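Local coordinates for protein glycoside hydrolase, GH17 family (Formosa sp. Hel1_33_131, PDB 6FCG) that probably hydrolyses internal beta-1,3-glucosidic bonds of laminarin, as an endo-laminarinase of glycoside hydrolase family 17, at residues Lys328-Tyr333 and Lys380-Asp385. Residues are numbered along the deposited sequence; the frame is centred on the assembly and turned at random.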
loop_
_atom_site.group_PDB
_atom_site.type_symbol
_atom_site.label_atom_id
_atom_site.label_comp_id
_atom_site.label_asym_id
_atom_site.label_seq_id
_atom_site.Cartn_x
_atom_site.Cartn_y
_atom_site.Cartn_z
ATOM N N LYS A 328 -10.832 10.087 25.380
ATOM C CA LYS A 328 -9.440 9.949 25.766
ATOM C C LYS A 328 -8.865 11.283 26.207
ATOM O O LYS A 328 -8.004 11.293 27.071
ATOM C CB LYS A 328 -8.592 9.335 24.653
ATOM C CG LYS A 328 -8.946 7.898 24.387
ATOM C CD LYS A 328 -7.854 7.227 23.597
ATOM C CE LYS A 328 -8.310 6.700 22.247
ATOM N NZ LYS A 328 -9.083 5.501 22.108
ATOM N N GLU A 329 -9.326 12.383 25.606
ATOM C CA GLU A 329 -8.920 13.722 26.041
ATOM C C GLU A 329 -9.303 13.964 27.497
ATOM O O GLU A 329 -8.490 14.469 28.288
ATOM C CB GLU A 329 -9.546 14.821 25.173
ATOM C CG GLU A 329 -9.187 16.220 25.644
ATOM C CD GLU A 329 -9.955 17.298 24.938
ATOM O OE1 GLU A 329 -9.253 18.233 24.580
ATOM O OE2 GLU A 329 -11.220 17.246 24.761
ATOM N N ALA A 330 -10.535 13.629 27.834
ATOM C CA ALA A 330 -11.003 13.767 29.205
ATOM C C ALA A 330 -10.181 12.923 30.185
ATOM O O ALA A 330 -9.786 13.404 31.252
ATOM C CB ALA A 330 -12.474 13.405 29.302
ATOM N N ILE A 331 -9.917 11.675 29.825
ATOM C CA ILE A 331 -9.093 10.825 30.671
ATOM C C ILE A 331 -7.698 11.440 30.889
ATOM O O ILE A 331 -7.202 11.499 32.016
ATOM C CB ILE A 331 -8.975 9.404 30.106
ATOM C CG1 ILE A 331 -10.326 8.701 30.207
ATOM C CG2 ILE A 331 -7.919 8.604 30.879
ATOM C CD1 ILE A 331 -10.426 7.448 29.361
ATOM N N PHE A 332 -7.089 11.932 29.820
ATOM C CA PHE A 332 -5.769 12.533 29.920
ATOM C C PHE A 332 -5.794 13.793 30.785
ATOM O O PHE A 332 -4.962 13.929 31.683
ATOM C CB PHE A 332 -5.192 12.834 28.530
ATOM C CG PHE A 332 -3.760 13.292 28.557
ATOM C CD1 PHE A 332 -2.745 12.393 28.844
ATOM C CD2 PHE A 332 -3.429 14.616 28.301
ATOM C CE1 PHE A 332 -1.422 12.800 28.873
ATOM C CE2 PHE A 332 -2.108 15.027 28.314
ATOM C CZ PHE A 332 -1.103 14.120 28.606
ATOM N N TYR A 333 -6.748 14.685 30.508
ATOM C CA TYR A 333 -6.898 15.930 31.253
ATOM C C TYR A 333 -6.984 15.674 32.766
ATOM O O TYR A 333 -6.268 16.308 33.544
ATOM C CB TYR A 333 -8.153 16.694 30.807
ATOM C CG TYR A 333 -8.377 17.977 31.556
ATOM C CD1 TYR A 333 -7.611 19.103 31.289
ATOM C CD2 TYR A 333 -9.378 18.071 32.516
ATOM C CE1 TYR A 333 -7.829 20.297 31.964
ATOM C CE2 TYR A 333 -9.613 19.256 33.201
ATOM C CZ TYR A 333 -8.837 20.367 32.932
ATOM O OH TYR A 333 -9.106 21.505 33.653
ATOM N N LYS A 380 -16.841 19.946 25.425
ATOM C CA LYS A 380 -16.504 18.565 25.092
ATOM C C LYS A 380 -16.672 17.672 26.309
ATOM O O LYS A 380 -16.751 18.161 27.445
ATOM C CB LYS A 380 -15.063 18.464 24.596
ATOM C CG LYS A 380 -14.809 19.173 23.275
ATOM C CD LYS A 380 -13.324 19.263 22.994
ATOM C CE LYS A 380 -13.040 20.001 21.689
ATOM N NZ LYS A 380 -11.578 20.047 21.360
ATOM N N TYR A 381 -16.695 16.371 26.067
ATOM C CA TYR A 381 -16.945 15.365 27.096
ATOM C C TYR A 381 -16.320 15.660 28.452
ATOM O O TYR A 381 -16.980 15.536 29.498
ATOM C CB TYR A 381 -16.506 13.971 26.628
ATOM C CG TYR A 381 -16.785 12.914 27.674
ATOM C CD1 TYR A 381 -18.096 12.518 27.958
ATOM C CD2 TYR A 381 -15.746 12.352 28.425
ATOM C CE1 TYR A 381 -18.360 11.575 28.937
ATOM C CE2 TYR A 381 -15.993 11.410 29.406
ATOM C CZ TYR A 381 -17.301 11.021 29.659
ATOM O OH TYR A 381 -17.549 10.058 30.610
ATOM N N VAL A 382 -15.046 16.046 28.423
ATOM C CA VAL A 382 -14.300 16.411 29.631
ATOM C C VAL A 382 -15.041 17.350 30.596
ATOM O O VAL A 382 -14.870 17.208 31.809
ATOM C CB VAL A 382 -12.903 16.975 29.260
ATOM C CG1 VAL A 382 -12.990 18.272 28.469
ATOM C CG2 VAL A 382 -12.015 17.143 30.482
ATOM N N LEU A 383 -15.838 18.288 30.065
ATOM C CA LEU A 383 -16.584 19.278 30.876
ATOM C C LEU A 383 -18.106 19.099 30.960
ATOM O O LEU A 383 -18.788 19.968 31.498
ATOM C CB LEU A 383 -16.319 20.706 30.349
ATOM C CG LEU A 383 -14.889 21.233 30.318
ATOM C CD1 LEU A 383 -14.868 22.698 29.908
ATOM C CD2 LEU A 383 -14.212 21.039 31.667
ATOM N N TRP A 384 -18.656 18.022 30.404
ATOM C CA TRP A 384 -20.121 17.788 30.453
ATOM C C TRP A 384 -20.647 17.848 31.861
ATOM O O TRP A 384 -21.703 18.389 32.103
ATOM C CB TRP A 384 -20.469 16.404 29.915
ATOM C CG TRP A 384 -20.392 16.224 28.434
ATOM C CD1 TRP A 384 -19.932 17.119 27.499
ATOM C CD2 TRP A 384 -20.774 15.062 27.729
ATOM N NE1 TRP A 384 -20.018 16.566 26.257
ATOM C CE2 TRP A 384 -20.528 15.298 26.377
ATOM C CE3 TRP A 384 -21.301 13.827 28.119
ATOM C CZ2 TRP A 384 -20.783 14.334 25.396
ATOM C CZ3 TRP A 384 -21.574 12.885 27.156
ATOM C CH2 TRP A 384 -21.310 13.140 25.804
ATOM N N ASP A 385 -19.892 17.297 32.789
ATOM C CA ASP A 385 -20.311 17.250 34.169
ATOM C C ASP A 385 -20.533 18.669 34.710
ATOM O O ASP A 385 -21.535 18.934 35.366
ATOM C CB ASP A 385 -19.262 16.487 34.980
ATOM C CG ASP A 385 -19.812 15.910 36.258
ATOM O OD1 ASP A 385 -20.735 16.508 36.863
ATOM O OD2 ASP A 385 -19.276 14.860 36.680
#
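Glu329 lies across Lys380, on the helix face it shares with Ala330 and Tyr333. With CG anti to the backbone N (chi1 177°), its extended chain carries the carboxylate out to the lysine chain, which it crosses at about a right angle, and Glu329 OE2 rests 3.4 Å from the methylene carbon Lys380 CD. The charges stop short of a salt bridge: Glu329 OE1 and Lys380 NZ are 4.4 Å apart. That ammonium is held elsewhere, by a salt bridge to Asp354 and hydrogen bonds to Gly371 O and Ser310 OG, so the nearby carboxylate probably adds only a longer-range attraction.

At Ala330 the backbones draw closest, Ala330 CA lying 4.2 Å from Val382 CA. Its short methyl side chain is consistent with so close an approach: Ala330 CB sits 3.6 Å from Val382 CB and meets the edge of the Tyr381 ring near its plane, 3.5 Å from Tyr381 CD2.

One helix turn on from Glu329, Tyr333 also sends CG anti to its N (chi1 179°), which carries the ring out beside Val382. There Val382 CG2 approaches CD2 of the Tyr333 ring obliquely at 3.5 Å, while lying 3.7 Å from Ala330 CA; the valine thus bridges Ala330 and Tyr333. The phenol OH is hydrogen-bonded to Arg337, and the ring packs edge-to-face with Tyr349.

No hydrogen bond joins the two segments; the fit is mainly apolar. It sets the turn leading into helix 384-388 against helix 326-342, which follows strand 301-305 in the TIM-barrel-type domain. Away from this contact, Ile331 and Phe332 pack on helix 266-294, whereas on the other segment Tyr381 also touches helix 410-416, at Lys410 and Leu413.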